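PDB 6W1G: 2-oxoadipate dioxygenase/decarboxylase from Pseudomonas putida, which uses iron(II) and dioxygen to decarboxylate and hydroxylate 2-oxoadipate, giving D-2-hydroxyglutarate in a D-lysine catabolic pathway. Local coordinates for residues 150-156 with 216-222; 358-364 with 388-394. All blocks are in the same frame, centred on the assembly; numbering follows the deposited sequence.

Interaction 1: residues 150-156 with 216-222; sequences ILAKRQI and VVAFKGP
Leu-151 and Val-217 are nearest neighbours near the C-terminal ends of two helices, their CA atoms 6.3 Å apart, and the chains beyond the helices stay together until Ile-156 CA lies 5.3 Å from Gly-221 CA. Val-217 fits between Ile-150 and Leu-151, one methyl to each: CG1 meets CG2 and CD1 of Ile-150, while CG2 meets Leu-151 CD1. Both neighbours cross it at about a right angle.

Arg-154 spans the gap between the segments. Its CG sits between the backbone N and the carbonyl carbon (chi1 77°), and from there an extended chain carries NH1 to two carbonyl oxygens, Val-216 O in helix 211-217 at 3.1 Å and Phe-219 O in the turn that follows at 3.2 Å. Both bonds are weak and bent; Phe-219 O lies at the guanidinium edge, in plane, whereas Val-216 O comes in obliquely. Leu-151 CD2 sits 3.5 Å above the guanidinium plane, over its centre, and the firmer polar partner is Glu-80, in a salt bridge with NE.

Farther on, Ile-156 sets CD1 against Pro-222 CD at 3.8 Å, and its CG2 touches Gly-221 CA. A water donates to Lys-220 O at 2.8 Å and, weakly, to Gln-155 O.

Here an arginine from the chain leaving helix 141-153 binds carbonyls of the last turn of helix 211-217 and of the turn after it. The site is near the substrate pocket: the side chain of Val-216 is about 4 Å from that of Arg-74, which binds 2-oxoadipate.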
ATOM      1  N   ILE A 150      -7.922  28.341   4.865  1.00 28.45           N
ATOM      2  CA  ILE A 150      -6.501  28.033   4.954  1.00 28.07           C
ATOM      3  C   ILE A 150      -6.087  27.149   3.792  1.00 28.97           C
ATOM      4  O   ILE A 150      -5.062  27.383   3.133  1.00 32.90           O
ATOM      5  CB  ILE A 150      -6.178  27.379   6.310  1.00 29.00           C
ATOM      6  CG1 ILE A 150      -6.336  28.423   7.410  1.00 32.90           C
ATOM      7  CG2 ILE A 150      -4.791  26.801   6.289  1.00 27.57           C
ATOM      8  CD1 ILE A 150      -6.560  27.828   8.778  1.00 35.24           C
ATOM      9  N   LEU A 151      -6.882  26.113   3.518  1.00 25.37           N
ATOM     10  CA  LEU A 151      -6.540  25.172   2.462  1.00 26.65           C
ATOM     11  C   LEU A 151      -6.639  25.821   1.094  1.00 33.77           C
ATOM     12  O   LEU A 151      -5.859  25.500   0.188  1.00 35.28           O
ATOM     13  CB  LEU A 151      -7.477  23.966   2.531  1.00 22.64           C
ATOM     14  CG  LEU A 151      -7.252  23.041   3.718  1.00 20.79           C
ATOM     15  CD1 LEU A 151      -8.346  22.009   3.742  1.00 22.29           C
ATOM     16  CD2 LEU A 151      -5.890  22.401   3.620  1.00 21.38           C
ATOM     17  N   ALA A 152      -7.583  26.744   0.937  1.00 35.87           N
ATOM     18  CA  ALA A 152      -7.856  27.291  -0.385  1.00 38.61           C
ATOM     19  C   ALA A 152      -6.628  27.979  -0.948  1.00 40.08           C
ATOM     20  O   ALA A 152      -6.345  27.881  -2.152  1.00 42.33           O
ATOM     21  CB  ALA A 152      -9.021  28.274  -0.298  1.00 40.53           C
ATOM     22  N   LYS A 153      -5.884  28.686  -0.099  1.00 37.93           N
ATOM     23  CA  LYS A 153      -4.800  29.525  -0.580  1.00 39.37           C
ATOM     24  C   LYS A 153      -3.418  28.892  -0.532  1.00 36.15           C
ATOM     25  O   LYS A 153      -2.471  29.493  -1.052  1.00 40.22           O
ATOM     26  CB  LYS A 153      -4.744  30.814   0.232  1.00 44.07           C
ATOM     27  CG  LYS A 153      -4.390  30.606   1.711  1.00 46.62           C
ATOM     28  CD  LYS A 153      -4.767  31.859   2.506  1.00 46.62           C
ATOM     29  CE  LYS A 153      -4.630  31.673   4.009  1.00 46.77           C
ATOM     30  NZ  LYS A 153      -5.510  32.624   4.740  1.00 48.42           N
ATOM     31  N   ARG A 154      -3.256  27.726   0.085  1.00 29.99           N
ATOM     32  CA  ARG A 154      -1.927  27.131   0.088  1.00 24.71           C
ATOM     33  C   ARG A 154      -1.606  26.550  -1.290  1.00 21.52           C
ATOM     34  O   ARG A 154      -2.500  26.173  -2.066  1.00 23.17           O
ATOM     35  CB  ARG A 154      -1.807  26.071   1.171  1.00 24.33           C
ATOM     36  CG  ARG A 154      -2.466  24.743   0.867  1.00 22.87           C
ATOM     37  CD  ARG A 154      -2.280  23.812   2.053  1.00 20.69           C
ATOM     38  NE  ARG A 154      -2.771  22.478   1.739  1.00 19.04           N
ATOM     39  CZ  ARG A 154      -2.671  21.419   2.534  1.00 18.46           C
ATOM     40  NH1 ARG A 154      -2.071  21.533   3.703  1.00 21.23           N
ATOM     41  NH2 ARG A 154      -3.162  20.247   2.140  1.00 18.12           N
ATOM     42  N   GLN A 155      -0.307  26.458  -1.588  1.00 20.66           N
ATOM     43  CA  GLN A 155       0.192  25.873  -2.831  1.00 18.48           C
ATOM     44  C   GLN A 155       1.213  24.788  -2.502  1.00 17.02           C
ATOM     45  O   GLN A 155       2.381  25.088  -2.245  1.00 21.77           O
ATOM     46  CB  GLN A 155       0.831  26.921  -3.729  1.00 23.82           C
ATOM     47  CG  GLN A 155       1.521  26.338  -4.976  1.00 29.26           C
ATOM     48  CD  GLN A 155       0.622  25.455  -5.852  1.00 30.28           C
ATOM     49  OE1 GLN A 155       0.636  24.242  -5.720  1.00 25.32           O
ATOM     50  NE2 GLN A 155      -0.134  26.068  -6.761  1.00 33.90           N
ATOM     51  N   ILE A 156       0.782  23.535  -2.516  1.00 14.01           N
ATOM     52  CA  ILE A 156       1.639  22.453  -2.046  1.00 14.38           C
ATOM     53  C   ILE A 156       2.660  21.959  -3.053  1.00 13.00           C
ATOM     54  O   ILE A 156       3.548  21.197  -2.685  1.00 15.10           O
ATOM     55  CB  ILE A 156       0.784  21.289  -1.512  1.00 14.12           C
ATOM     56  CG1 ILE A 156       0.046  20.559  -2.632  1.00 13.45           C
ATOM     57  CG2 ILE A 156      -0.154  21.772  -0.389  1.00 15.72           C
ATOM     58  CD1 ILE A 156      -0.623  19.292  -2.162  1.00 14.59           C
ATOM     59  N   VAL A 216      -3.866  18.007   8.567  1.00 17.70           N
ATOM     60  CA  VAL A 216      -3.981  18.482   7.190  1.00 17.72           C
ATOM     61  C   VAL A 216      -3.948  20.004   7.133  1.00 17.77           C
ATOM     62  O   VAL A 216      -3.165  20.614   6.403  1.00 21.69           O
ATOM     63  CB  VAL A 216      -5.265  17.920   6.546  1.00 17.34           C
ATOM     64  CG1 VAL A 216      -5.491  18.520   5.156  1.00 19.92           C
ATOM     65  CG2 VAL A 216      -5.178  16.399   6.448  1.00 19.23           C
ATOM     66  N   VAL A 217      -4.809  20.654   7.905  1.00 19.53           N
ATOM     67  CA  VAL A 217      -5.012  22.078   7.711  1.00 19.58           C
ATOM     68  C   VAL A 217      -3.862  22.896   8.284  1.00 20.96           C
ATOM     69  O   VAL A 217      -3.511  23.955   7.745  1.00 22.89           O
ATOM     70  CB  VAL A 217      -6.349  22.498   8.355  1.00 22.41           C
ATOM     71  CG1 VAL A 217      -6.530  23.987   8.269  1.00 23.73           C
ATOM     72  CG2 VAL A 217      -7.503  21.791   7.694  1.00 23.36           C
ATOM     73  N   ALA A 218      -3.269  22.441   9.379  1.00 21.79           N
ATOM     74  CA  ALA A 218      -2.323  23.284  10.094  1.00 23.68           C
ATOM     75  C   ALA A 218      -0.923  23.335   9.478  1.00 23.70           C
ATOM     76  O   ALA A 218      -0.121  24.162   9.894  1.00 26.31           O
ATOM     77  CB  ALA A 218      -2.175  22.848  11.556  1.00 26.15           C
ATOM     78  N   PHE A 219      -0.607  22.474   8.522  1.00 25.92           N
ATOM     79  CA  PHE A 219       0.744  22.369   7.990  1.00 25.80           C
ATOM     80  C   PHE A 219       0.786  22.826   6.540  1.00 24.91           C
ATOM     81  O   PHE A 219      -0.246  22.934   5.857  1.00 25.66           O
ATOM     82  CB  PHE A 219       1.279  20.939   8.137  1.00 27.30           C
ATOM     83  CG  PHE A 219       1.424  20.512   9.577  1.00 28.43           C
ATOM     84  CD1 PHE A 219       0.354  19.982  10.260  1.00 26.11           C
ATOM     85  CD2 PHE A 219       2.617  20.692  10.256  1.00 29.20           C
ATOM     86  CE1 PHE A 219       0.476  19.612  11.586  1.00 27.73           C
ATOM     87  CE2 PHE A 219       2.733  20.328  11.588  1.00 29.84           C
ATOM     88  CZ  PHE A 219       1.672  19.788  12.243  1.00 28.97           C
ATOM     89  N   LYS A 220       2.000  23.091   6.086  1.00 23.80           N
ATOM     90  CA  LYS A 220       2.178  23.697   4.782  1.00 25.31           C
ATOM     91  C   LYS A 220       1.800  22.751   3.653  1.00 23.86           C
ATOM     92  O   LYS A 220       1.420  23.218   2.567  1.00 25.17           O
ATOM     93  CB  LYS A 220       3.624  24.140   4.610  1.00 30.63           C
ATOM     94  CG  LYS A 220       4.061  25.220   5.601  1.00 36.60           C
ATOM     95  CD  LYS A 220       5.439  25.781   5.251  1.00 40.45           C
ATOM     96  CE  LYS A 220       6.077  26.500   6.426  1.00 44.03           C
ATOM     97  NZ  LYS A 220       7.523  26.792   6.176  1.00 46.56           N
ATOM     98  N   GLY A 221       1.924  21.443   3.872  1.00 19.12           N
ATOM     99  CA  GLY A 221       1.661  20.483   2.831  1.00 16.65           C
ATOM    100  C   GLY A 221       1.506  19.091   3.370  1.00 15.44           C
ATOM    101  O   GLY A 221       1.513  18.860   4.593  1.00 16.65           O
ATOM    102  N   PRO A 222       1.361  18.113   2.468  1.00 14.55           N
ATOM    103  CA  PRO A 222       1.099  16.705   2.847  1.00 16.16           C
ATOM    104  C   PRO A 222       2.347  15.933   3.239  1.00 16.91           C
ATOM    105  O   PRO A 222       2.900  15.132   2.463  1.00 16.80           O
ATOM    106  CB  PRO A 222       0.459  16.130   1.583  1.00 16.78           C
ATOM    107  CG  PRO A 222       1.074  16.887   0.485  1.00 15.75           C
ATOM    108  CD  PRO A 222       1.179  18.307   1.017  1.00 14.46           C
TER
HETATM  109  O   HOH W   1       2.026  25.442   1.026  1.00 40.47           O

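Interaction 2: residues 358-364 with 388-394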
ATOM      1  N   TYR A 358      -5.982 -15.107  -6.211  1.00  9.97           N
ATOM      2  CA  TYR A 358      -5.391 -15.042  -7.547  1.00  9.79           C
ATOM      3  C   TYR A 358      -3.992 -15.642  -7.509  1.00  9.72           C
ATOM      4  O   TYR A 358      -3.290 -15.556  -6.503  1.00  9.96           O
ATOM      5  CB  TYR A 358      -5.307 -13.580  -8.026  1.00  9.48           C
ATOM      6  CG  TYR A 358      -6.644 -12.976  -8.271  1.00 11.61           C
ATOM      7  CD1 TYR A 358      -7.376 -13.286  -9.398  1.00 12.30           C
ATOM      8  CD2 TYR A 358      -7.186 -12.060  -7.363  1.00 12.18           C
ATOM      9  CE1 TYR A 358      -8.611 -12.712  -9.617  1.00 14.23           C
ATOM     10  CE2 TYR A 358      -8.401 -11.464  -7.571  1.00 15.14           C
ATOM     11  CZ  TYR A 358      -9.136 -11.809  -8.709  1.00 14.97           C
ATOM     12  OH  TYR A 358     -10.376 -11.268  -8.913  1.00 21.08           O
ATOM     13  N   PHE A 359      -3.606 -16.224  -8.646  1.00  9.61           N
ATOM     14  CA  PHE A 359      -2.344 -16.948  -8.797  1.00  9.66           C
ATOM     15  C   PHE A 359      -1.603 -16.507 -10.023  1.00  9.60           C
ATOM     16  O   PHE A 359      -2.176 -16.029 -10.988  1.00 11.37           O
ATOM     17  CB  PHE A 359      -2.614 -18.464  -8.847  1.00 10.26           C
ATOM     18  CG  PHE A 359      -3.069 -19.009  -7.522  1.00 10.21           C
ATOM     19  CD1 PHE A 359      -4.402 -18.957  -7.107  1.00 11.18           C
ATOM     20  CD2 PHE A 359      -2.113 -19.475  -6.618  1.00 11.25           C
ATOM     21  CE1 PHE A 359      -4.743 -19.356  -5.814  1.00 13.89           C
ATOM     22  CE2 PHE A 359      -2.471 -19.899  -5.347  1.00 13.33           C
ATOM     23  CZ  PHE A 359      -3.758 -19.821  -4.941  1.00 13.17           C
ATOM     24  N   ARG A 360      -0.304 -16.734 -10.016  1.00  8.93           N
ATOM     25  CA  ARG A 360       0.491 -16.751 -11.250  1.00  9.44           C
ATOM     26  C   ARG A 360       1.062 -18.138 -11.454  1.00  9.34           C
ATOM     27  O   ARG A 360       1.439 -18.830 -10.512  1.00 10.31           O
ATOM     28  CB  ARG A 360       1.629 -15.704 -11.184  1.00 11.13           C
ATOM     29  CG  ARG A 360       1.117 -14.293 -11.124  1.00 15.78           C
ATOM     30  CD  ARG A 360       2.297 -13.284 -10.942  1.00 17.27           C
ATOM     31  NE  ARG A 360       3.029 -13.139 -12.180  1.00 16.53           N
ATOM     32  CZ  ARG A 360       4.312 -12.851 -12.256  1.00 13.15           C
ATOM     33  NH1 ARG A 360       5.030 -12.625 -11.184  1.00 14.66           N
ATOM     34  NH2 ARG A 360       4.879 -12.784 -13.456  1.00 15.79           N
ATOM     35  N   TYR A 361       1.120 -18.502 -12.713  1.00  8.88           N
ATOM     36  CA  TYR A 361       1.524 -19.802 -13.189  1.00  9.14           C
ATOM     37  C   TYR A 361       2.800 -19.660 -13.994  1.00  9.27           C
ATOM     38  O   TYR A 361       2.923 -18.722 -14.780  1.00 11.00           O
ATOM     39  CB  TYR A 361       0.420 -20.391 -14.073  1.00  9.51           C
ATOM     40  CG  TYR A 361      -0.851 -20.656 -13.289  1.00  9.53           C
ATOM     41  CD1 TYR A 361      -1.796 -19.640 -13.063  1.00 10.71           C
ATOM     42  CD2 TYR A 361      -1.106 -21.878 -12.740  1.00 10.12           C
ATOM     43  CE1 TYR A 361      -2.948 -19.854 -12.364  1.00 10.88           C
ATOM     44  CE2 TYR A 361      -2.251 -22.122 -12.004  1.00 11.89           C
ATOM     45  CZ  TYR A 361      -3.161 -21.104 -11.802  1.00 11.83           C
ATOM     46  OH  TYR A 361      -4.277 -21.369 -11.095  1.00 15.88           O
ATOM     47  N   PHE A 362       3.721 -20.618 -13.854  1.00  9.03           N
ATOM     48  CA  PHE A 362       5.034 -20.568 -14.469  1.00  8.88           C
ATOM     49  C   PHE A 362       5.416 -21.916 -15.069  1.00  9.66           C
ATOM     50  O   PHE A 362       5.234 -22.957 -14.449  1.00 10.21           O
ATOM     51  CB  PHE A 362       6.086 -20.179 -13.429  1.00 10.00           C
ATOM     52  CG  PHE A 362       5.766 -18.882 -12.734  1.00 10.52           C
ATOM     53  CD1 PHE A 362       6.012 -17.657 -13.332  1.00 12.59           C
ATOM     54  CD2 PHE A 362       5.145 -18.880 -11.491  1.00 10.61           C
ATOM     55  CE1 PHE A 362       5.679 -16.476 -12.709  1.00 13.45           C
ATOM     56  CE2 PHE A 362       4.807 -17.682 -10.879  1.00 12.61           C
ATOM     57  CZ  PHE A 362       5.073 -16.493 -11.474  1.00 13.53           C
ATOM     58  N   ALA A 363       6.032 -21.871 -16.253  1.00 10.66           N
ATOM     59  CA  ALA A 363       6.644 -23.065 -16.806  1.00 10.42           C
ATOM     60  C   ALA A 363       7.861 -23.457 -15.983  1.00 11.21           C
ATOM     61  O   ALA A 363       8.719 -22.623 -15.694  1.00 13.68           O
ATOM     62  CB  ALA A 363       7.076 -22.755 -18.235  1.00 12.66           C
ATOM     63  N   THR A 364       7.967 -24.722 -15.646  1.00 11.25           N
ATOM     64  CA  THR A 364       9.113 -25.220 -14.919  1.00 11.68           C
ATOM     65  C   THR A 364      10.210 -25.680 -15.870  1.00 11.98           C
ATOM     66  O   THR A 364      10.024 -25.842 -17.068  1.00 12.70           O
ATOM     67  CB  THR A 364       8.728 -26.382 -14.013  1.00 11.39           C
ATOM     68  OG1 THR A 364       8.408 -27.468 -14.859  1.00 11.26           O
ATOM     69  CG2 THR A 364       7.560 -26.057 -13.103  1.00 13.14           C
ATOM     70  N   HIS A 388       5.145 -29.820 -14.640  1.00 10.06           N
ATOM     71  CA  HIS A 388       5.472 -28.957 -15.783  1.00  9.52           C
ATOM     72  C   HIS A 388       5.131 -27.500 -15.557  1.00  9.04           C
ATOM     73  O   HIS A 388       5.656 -26.638 -16.268  1.00  9.52           O
ATOM     74  CB  HIS A 388       4.736 -29.451 -17.020  1.00  9.65           C
ATOM     75  CG  HIS A 388       5.207 -30.760 -17.508  1.00 10.92           C
ATOM     76  ND1 HIS A 388       5.233 -31.072 -18.835  1.00 12.81           N
ATOM     77  CD2 HIS A 388       5.681 -31.843 -16.860  1.00 15.25           C
ATOM     78  CE1 HIS A 388       5.630 -32.312 -18.996  1.00 12.92           C
ATOM     79  NE2 HIS A 388       5.890 -32.817 -17.822  1.00 15.57           N
ATOM     80  N   VAL A 389       4.199 -27.218 -14.653  1.00  9.55           N
ATOM     81  CA  VAL A 389       3.709 -25.883 -14.318  1.00  9.25           C
ATOM     82  C   VAL A 389       3.765 -25.752 -12.803  1.00  9.51           C
ATOM     83  O   VAL A 389       3.347 -26.669 -12.098  1.00 11.10           O
ATOM     84  CB  VAL A 389       2.272 -25.699 -14.816  1.00  9.36           C
ATOM     85  CG1 VAL A 389       1.654 -24.361 -14.323  1.00 10.79           C
ATOM     86  CG2 VAL A 389       2.255 -25.720 -16.325  1.00 10.56           C
ATOM     87  N   HIS A 390       4.250 -24.621 -12.322  1.00  9.40           N
ATOM     88  CA  HIS A 390       4.265 -24.305 -10.901  1.00  9.67           C
ATOM     89  C   HIS A 390       3.433 -23.040 -10.676  1.00  9.51           C
ATOM     90  O   HIS A 390       3.459 -22.148 -11.503  1.00 11.80           O
ATOM     91  CB  HIS A 390       5.726 -24.011 -10.492  1.00 11.16           C
ATOM     92  CG  HIS A 390       5.889 -23.737  -9.047  1.00 11.91           C
ATOM     93  ND1 HIS A 390       6.015 -24.737  -8.120  1.00 14.60           N
ATOM     94  CD2 HIS A 390       5.867 -22.578  -8.361  1.00 12.19           C
ATOM     95  CE1 HIS A 390       6.120 -24.197  -6.910  1.00 14.59           C
ATOM     96  NE2 HIS A 390       5.992 -22.886  -7.029  1.00 13.00           N
ATOM     97  N   PHE A 391       2.696 -22.983  -9.576  1.00  9.55           N
ATOM     98  CA  PHE A 391       1.914 -21.812  -9.242  1.00  9.73           C
ATOM     99  C   PHE A 391       2.276 -21.244  -7.881  1.00  9.70           C
ATOM    100  O   PHE A 391       2.667 -21.971  -6.959  1.00 11.04           O
ATOM    101  CB  PHE A 391       0.404 -22.077  -9.366  1.00 11.63           C
ATOM    102  CG  PHE A 391      -0.148 -23.083  -8.391  1.00 11.32           C
ATOM    103  CD1 PHE A 391      -0.655 -22.709  -7.155  1.00 17.08           C
ATOM    104  CD2 PHE A 391      -0.212 -24.403  -8.703  1.00 14.84           C
ATOM    105  CE1 PHE A 391      -1.204 -23.674  -6.304  1.00 17.72           C
ATOM    106  CE2 PHE A 391      -0.729 -25.348  -7.825  1.00 16.69           C
ATOM    107  CZ  PHE A 391      -1.221 -24.965  -6.632  1.00 16.69           C
ATOM    108  N   GLU A 392       2.133 -19.934  -7.769  1.00  8.79           N
ATOM    109  CA  GLU A 392       2.255 -19.228  -6.501  1.00  9.07           C
ATOM    110  C   GLU A 392       1.166 -18.185  -6.437  1.00  9.08           C
ATOM    111  O   GLU A 392       0.717 -17.694  -7.477  1.00  9.54           O
ATOM    112  CB  GLU A 392       3.604 -18.538  -6.318  1.00 11.35           C
ATOM    113  CG  GLU A 392       4.845 -19.451  -6.226  1.00 12.06           C
ATOM    114  CD  GLU A 392       4.920 -20.325  -4.968  1.00 11.28           C
ATOM    115  OE1 GLU A 392       4.163 -20.105  -4.001  1.00 12.33           O
ATOM    116  OE2 GLU A 392       5.807 -21.221  -4.970  1.00 14.12           O
ATOM    117  N   ALA A 393       0.765 -17.805  -5.228  1.00  9.40           N
ATOM    118  CA  ALA A 393      -0.208 -16.738  -5.128  1.00  9.96           C
ATOM    119  C   ALA A 393       0.344 -15.428  -5.677  1.00  9.98           C
ATOM    120  O   ALA A 393       1.533 -15.127  -5.578  1.00 10.19           O
ATOM    121  CB  ALA A 393      -0.641 -16.543  -3.682  1.00 12.28           C
ATOM    122  N   LEU A 394      -0.563 -14.644  -6.243  1.00  9.13           N
ATOM    123  CA  LEU A 394      -0.282 -13.290  -6.695  1.00  8.96           C
ATOM    124  C   LEU A 394      -0.291 -12.354  -5.506  1.00  8.70           C
ATOM    125  O   LEU A 394      -1.305 -12.289  -4.812  1.00 10.15           O
ATOM    126  CB  LEU A 394      -1.360 -12.888  -7.685  1.00  9.23           C
ATOM    127  CG  LEU A 394      -1.224 -11.478  -8.267  1.00  9.78           C
ATOM    128  CD1 LEU A 394       0.034 -11.283  -9.028  1.00 11.77           C
ATOM    129  CD2 LEU A 394      -2.471 -11.169  -9.106  1.00 14.11           C
TER
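Phe-359 and Phe-391 meet in an offset edge-to-face pair, the edge of Phe-391 toward the face of Phe-359, with ring planes at 81°. Followed outward, Phe-359 CB lies 3.7 Å from Glu-392 O; CG stays near the same oxygen; CD2 lies between Glu-392 O at 3.5 Å and Phe-391 CD1 at 3.6 Å; and CE2 meets Phe-391 CD1 before Ala-393 CB. Phe-391 CG stands between its backbone N and carbonyl carbon (chi1 65°), which sets the ring beside Phe-359, while its CB touches Tyr-361 CD2. An alanine in place of Phe-359 is likely to leave the Phe-391 edge without its aromatic partner and open a gap beside Ala-393.

The backbones form an antiparallel ladder, with Arg-360/Glu-392 and Phe-362/His-390 as hydrogen-bonded pairs; Phe-362 N reaches His-390 O at 2.8 Å. On the face carrying Arg-360, Phe-362 CZ lies over the centre of the guanidinium, and His-390 NE2 donates a nearly straight bond to Glu-392 OE2 at 2.7 Å; OE2 lies in the imidazole plane, but the donor comes from above the carboxylate plane.

Helix 440-458 lies against Tyr-361 and Val-389, and helix 50-59 against Glu-392, with Trp-58 stacked on His-390. Helix 348-353 packs on Phe-359 and supplies Arg-352, which makes a cation-pi contact with Phe-391 and a hydrogen bond to Tyr-361 OH; the two-stranded ribbon therefore lies among three helices.

Overall arrangement
Interactions 1 and 2 lie on opposite sides of the chain's centre, 47 Å apart between centres and about 29 Å between nearest atoms, without touching. They come in series along the chain: 150-156 and 216-222 meet across an intervening region that is largely helical, and only later does 358-364 pair with 388-394 across a shorter, partly helical connection. Interaction 1 joins the ends of helices 141-153 and 211-217, just before strand 226-229 of the five-stranded mixed sheet; this strand and strand 69-75 carry the metal ligands His-226 and His-70. Interaction 2 is a separate two-stranded sheet of the same 2-oxoadipate dioxygenase/decarboxylase family region and lies away from the metal and substrate sites.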